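Local structure of single-stranded DNA-binding protein (Enterobacter phage Enc34, 5ODK) at residues 12-23 and 59-70. The protein probably binds single-stranded DNA through an OB fold, a role in phage DNA replication. Residues are numbered along the deposited sequence; the frame is centred on the assembly and turned at random.
Sequences VKNGVLYKSGHI and THGAIKKIIDEQ
With CG of Asn14 anti to its carbonyl carbon (chi1 -71°) and CG of His60 set likewise (chi1 -64°), the amide of Asn14 lies over the rim of one imidazole face, the two planes 20° apart and CB of Asn14 3.5 Å from CD2 of His60. From there ND2 of Asn14 donates a nearly straight bond to Thr59 O (3.0 Å), reaching it from above the carbonyl plane, while OD1 takes a bond from Asn27. NE2 of His60 hydrogen-bonds Ser26 O and ND1 Pro56 O, which should limit rotation of the ring. Water 1 adds a bridge, donating a hydrogen bond to Lys13 O and accepting one from Ile63 N in the first turn of the helix. Further along, Ile63 lays CD1 against the bare CA of Gly15 at 3.7 Å, and Val12 CG1 meets Ile66 CD1 tip to tip. Leu17 CD1 presses on the Gln70 amide, 3.6 Å from its CD, and water 2 links Gln70 OE1 (2.8 Å) to Gly21 O. Ile23 CG2 touches both Ile63 CD1 and Ile67 CG1. The hairpin of strands 15-18 and 23-26 thus packs on helix 61-76, N-capped by His60 and lying between strands 49-56 and 92-94, consistent with the helix between the third and fourth strands of an OB fold.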
loop_
_atom_site.group_PDB
_atom_site.type_symbol
_atom_site.label_atom_id
_atom_site.label_comp_id
_atom_site.label_asym_id
_atom_site.label_seq_id
_atom_site.Cartn_x
_atom_site.Cartn_y
_atom_site.Cartn_z
ATOM N N VAL A 12 -2.557 -11.169 -11.565
ATOM C CA VAL A 12 -3.613 -11.982 -10.919
ATOM C C VAL A 12 -4.851 -11.121 -10.704
ATOM O O VAL A 12 -4.779 -9.904 -10.929
ATOM C CB VAL A 12 -3.150 -12.584 -9.583
ATOM C CG1 VAL A 12 -1.955 -13.485 -9.803
ATOM C CG2 VAL A 12 -2.812 -11.487 -8.567
ATOM N N LYS A 13 -5.953 -11.688 -10.216
ATOM C CA LYS A 13 -7.137 -10.884 -9.894
ATOM C C LYS A 13 -6.694 -9.756 -8.956
ATOM O O LYS A 13 -6.070 -9.980 -7.927
ATOM C CB LYS A 13 -8.245 -11.712 -9.237
ATOM C CG LYS A 13 -9.471 -10.894 -8.871
ATOM C CD LYS A 13 -10.608 -11.741 -8.357
ATOM C CE LYS A 13 -11.833 -10.874 -8.129
ATOM N NZ LYS A 13 -13.059 -11.698 -8.042
ATOM N N ASN A 14 -7.003 -8.524 -9.339
ATOM C CA ASN A 14 -6.755 -7.386 -8.466
ATOM C C ASN A 14 -5.302 -7.163 -8.068
ATOM O O ASN A 14 -5.054 -6.528 -7.049
ATOM C CB ASN A 14 -7.652 -7.419 -7.224
ATOM C CG ASN A 14 -9.100 -7.129 -7.542
ATOM O OD1 ASN A 14 -9.396 -6.291 -8.408
ATOM N ND2 ASN A 14 -10.007 -7.778 -6.830
ATOM N N GLY A 15 -4.344 -7.580 -8.885
ATOM C CA GLY A 15 -2.968 -7.320 -8.570
ATOM C C GLY A 15 -1.976 -7.634 -9.640
ATOM O O GLY A 15 -2.249 -8.404 -10.559
ATOM N N VAL A 16 -0.786 -7.059 -9.497
ATOM C CA VAL A 16 0.325 -7.326 -10.416
ATOM C C VAL A 16 1.631 -7.366 -9.630
ATOM O O VAL A 16 1.871 -6.520 -8.763
ATOM C CB VAL A 16 0.461 -6.256 -11.520
ATOM C CG1 VAL A 16 1.531 -6.686 -12.528
ATOM C CG2 VAL A 16 -0.853 -5.970 -12.214
ATOM N N LEU A 17 2.454 -8.370 -9.917
ATOM C CA LEU A 17 3.846 -8.397 -9.477
ATOM C C LEU A 17 4.685 -8.007 -10.659
ATOM O O LEU A 17 4.494 -8.518 -11.771
ATOM C CB LEU A 17 4.237 -9.793 -9.001
ATOM C CG LEU A 17 5.698 -9.946 -8.639
ATOM C CD1 LEU A 17 6.063 -9.152 -7.376
ATOM C CD2 LEU A 17 6.000 -11.400 -8.418
ATOM N N TYR A 18 5.611 -7.081 -10.437
ATOM C CA TYR A 18 6.521 -6.591 -11.463
ATOM C C TYR A 18 7.895 -7.251 -11.307
ATOM O O TYR A 18 8.282 -7.691 -10.211
ATOM C CB TYR A 18 6.597 -5.038 -11.424
ATOM C CG TYR A 18 5.258 -4.436 -11.710
ATOM C CD1 TYR A 18 4.834 -4.242 -13.016
ATOM C CD2 TYR A 18 4.376 -4.123 -10.680
ATOM C CE1 TYR A 18 3.597 -3.706 -13.298
ATOM C CE2 TYR A 18 3.106 -3.635 -10.958
ATOM C CZ TYR A 18 2.727 -3.411 -12.280
ATOM O OH TYR A 18 1.467 -2.921 -12.555
ATOM N N LYS A 19 8.655 -7.257 -12.394
ATOM C CA LYS A 19 9.973 -7.868 -12.390
ATOM C C LYS A 19 10.927 -7.255 -11.386
ATOM O O LYS A 19 11.814 -7.919 -10.883
ATOM C CB LYS A 19 10.595 -7.844 -13.777
ATOM C CG LYS A 19 9.895 -8.807 -14.722
ATOM C CD LYS A 19 10.682 -9.013 -15.995
ATOM C CE LYS A 19 9.849 -9.796 -16.988
ATOM N NZ LYS A 19 10.633 -10.193 -18.188
ATOM N N SER A 20 10.746 -5.957 -11.122
ATOM C CA SER A 20 11.520 -5.178 -10.195
ATOM C C SER A 20 11.074 -5.333 -8.725
ATOM O O SER A 20 11.629 -4.696 -7.827
ATOM C CB SER A 20 11.369 -3.716 -10.620
ATOM O OG SER A 20 9.982 -3.403 -10.731
ATOM N N GLY A 21 10.064 -6.159 -8.471
ATOM C CA GLY A 21 9.561 -6.408 -7.124
ATOM C C GLY A 21 8.434 -5.515 -6.677
ATOM O O GLY A 21 7.857 -5.714 -5.617
ATOM N N HIS A 22 8.111 -4.485 -7.479
ATOM C CA HIS A 22 6.925 -3.701 -7.220
ATOM C C HIS A 22 5.679 -4.558 -7.232
ATOM O O HIS A 22 5.654 -5.588 -7.934
ATOM C CB HIS A 22 6.777 -2.586 -8.268
ATOM C CG HIS A 22 7.864 -1.569 -8.225
ATOM N ND1 HIS A 22 9.079 -1.766 -8.822
ATOM C CD2 HIS A 22 7.900 -0.321 -7.681
ATOM C CE1 HIS A 22 9.820 -0.679 -8.667
ATOM N NE2 HIS A 22 9.136 0.199 -7.944
ATOM N N ILE A 23 4.699 -4.142 -6.453
ATOM C CA ILE A 23 3.437 -4.839 -6.329
ATOM C C ILE A 23 2.325 -3.818 -6.523
ATOM O O ILE A 23 2.248 -2.831 -5.773
ATOM C CB ILE A 23 3.295 -5.499 -4.935
ATOM C CG1 ILE A 23 4.503 -6.389 -4.638
ATOM C CG2 ILE A 23 1.984 -6.280 -4.850
ATOM C CD1 ILE A 23 4.568 -6.831 -3.195
ATOM N N THR A 59 -11.644 -11.053 -2.400
ATOM C CA THR A 59 -11.286 -10.764 -3.798
ATOM C C THR A 59 -9.797 -10.482 -4.026
ATOM O O THR A 59 -9.385 -10.117 -5.140
ATOM C CB THR A 59 -12.091 -9.560 -4.296
ATOM O OG1 THR A 59 -11.856 -8.476 -3.389
ATOM C CG2 THR A 59 -13.559 -9.910 -4.358
ATOM N N HIS A 60 -8.980 -10.693 -3.000
ATOM C CA HIS A 60 -7.551 -10.400 -3.092
ATOM C C HIS A 60 -6.673 -11.513 -2.554
ATOM O O HIS A 60 -5.525 -11.253 -2.207
ATOM C CB HIS A 60 -7.182 -9.078 -2.408
ATOM C CG HIS A 60 -7.802 -7.870 -3.049
ATOM N ND1 HIS A 60 -9.121 -7.520 -2.871
ATOM C CD2 HIS A 60 -7.259 -6.915 -3.832
ATOM C CE1 HIS A 60 -9.372 -6.388 -3.528
ATOM N NE2 HIS A 60 -8.255 -6.006 -4.126
ATOM N N GLY A 61 -7.165 -12.759 -2.570
ATOM C CA GLY A 61 -6.354 -13.849 -2.047
ATOM C C GLY A 61 -5.034 -14.069 -2.772
ATOM O O GLY A 61 -3.999 -14.253 -2.144
ATOM N N ALA A 62 -5.060 -14.078 -4.096
ATOM C CA ALA A 62 -3.838 -14.333 -4.865
ATOM C C ALA A 62 -2.803 -13.251 -4.680
ATOM O O ALA A 62 -1.624 -13.537 -4.507
ATOM C CB ALA A 62 -4.160 -14.517 -6.340
ATOM N N ILE A 63 -3.227 -11.992 -4.716
ATOM C CA ILE A 63 -2.254 -10.926 -4.542
ATOM C C ILE A 63 -1.735 -10.894 -3.104
ATOM O O ILE A 63 -0.568 -10.596 -2.890
ATOM C CB ILE A 63 -2.761 -9.540 -5.045
ATOM C CG1 ILE A 63 -1.600 -8.518 -5.152
ATOM C CG2 ILE A 63 -3.907 -9.043 -4.211
ATOM C CD1 ILE A 63 -0.547 -8.876 -6.167
ATOM N N LYS A 64 -2.559 -11.259 -2.126
ATOM C CA LYS A 64 -2.046 -11.372 -0.769
ATOM C C LYS A 64 -0.973 -12.456 -0.680
ATOM O O LYS A 64 0.028 -12.263 -0.013
ATOM C CB LYS A 64 -3.166 -11.574 0.242
ATOM C CG LYS A 64 -2.710 -11.303 1.689
ATOM C CD LYS A 64 -2.437 -12.600 2.373
ATOM C CE LYS A 64 -1.970 -12.218 3.787
ATOM N NZ LYS A 64 -1.560 -13.421 4.532
ATOM N N LYS A 65 -1.202 -13.595 -1.349
ATOM C CA LYS A 65 -0.205 -14.678 -1.379
ATOM C C LYS A 65 1.132 -14.187 -1.968
ATOM O O LYS A 65 2.210 -14.471 -1.440
ATOM C CB LYS A 65 -0.771 -15.888 -2.135
ATOM C CG LYS A 65 0.184 -17.047 -2.208
ATOM C CD LYS A 65 -0.540 -18.352 -2.468
ATOM C CE LYS A 65 0.475 -19.469 -2.391
ATOM N NZ LYS A 65 -0.245 -20.750 -2.350
ATOM N N ILE A 66 1.043 -13.424 -3.048
ATOM C CA ILE A 66 2.221 -12.857 -3.651
ATOM C C ILE A 66 2.910 -11.901 -2.670
ATOM O O ILE A 66 4.128 -11.882 -2.539
ATOM C CB ILE A 66 1.835 -12.120 -4.964
ATOM C CG1 ILE A 66 1.519 -13.156 -6.061
ATOM C CG2 ILE A 66 2.964 -11.203 -5.413
ATOM C CD1 ILE A 66 0.908 -12.605 -7.329
ATOM N N ILE A 67 2.116 -11.061 -2.006
ATOM C CA ILE A 67 2.689 -10.139 -1.004
ATOM C C ILE A 67 3.446 -10.912 0.068
ATOM O O ILE A 67 4.581 -10.531 0.404
ATOM C CB ILE A 67 1.573 -9.254 -0.389
ATOM C CG1 ILE A 67 1.140 -8.196 -1.393
ATOM C CG2 ILE A 67 2.046 -8.597 0.910
ATOM C CD1 ILE A 67 -0.179 -7.535 -1.049
ATOM N N ASP A 68 2.872 -12.018 0.562
ATOM C CA ASP A 68 3.582 -12.795 1.573
ATOM C C ASP A 68 4.922 -13.315 1.032
ATOM O O ASP A 68 5.941 -13.299 1.725
ATOM C CB ASP A 68 2.709 -13.929 2.082
ATOM C CG ASP A 68 1.580 -13.487 2.985
ATOM O OD1 ASP A 68 1.596 -12.356 3.520
ATOM O OD2 ASP A 68 0.678 -14.328 3.212
ATOM N N GLU A 69 4.903 -13.795 -0.203
ATOM C CA GLU A 69 6.119 -14.294 -0.852
ATOM C C GLU A 69 7.173 -13.198 -0.999
ATOM O O GLU A 69 8.341 -13.380 -0.755
ATOM C CB GLU A 69 5.788 -14.903 -2.200
ATOM C CG GLU A 69 4.996 -16.196 -2.050
ATOM C CD GLU A 69 4.241 -16.676 -3.259
ATOM O OE1 GLU A 69 4.296 -16.059 -4.324
ATOM O OE2 GLU A 69 3.581 -17.733 -3.132
ATOM N N GLN A 70 6.732 -12.006 -1.365
ATOM C CA GLN A 70 7.652 -10.880 -1.540
ATOM C C GLN A 70 8.195 -10.398 -0.197
ATOM O O GLN A 70 9.349 -9.978 -0.124
ATOM C CB GLN A 70 6.996 -9.726 -2.298
ATOM C CG GLN A 70 6.595 -10.154 -3.702
ATOM C CD GLN A 70 7.762 -10.604 -4.551
ATOM O OE1 GLN A 70 8.759 -9.913 -4.673
ATOM N NE2 GLN A 70 7.674 -11.825 -5.068
HETATM O O HOH W 1 -5.899 -11.469 -5.722
HETATM O O HOH W 2 9.012 -7.333 -3.739
#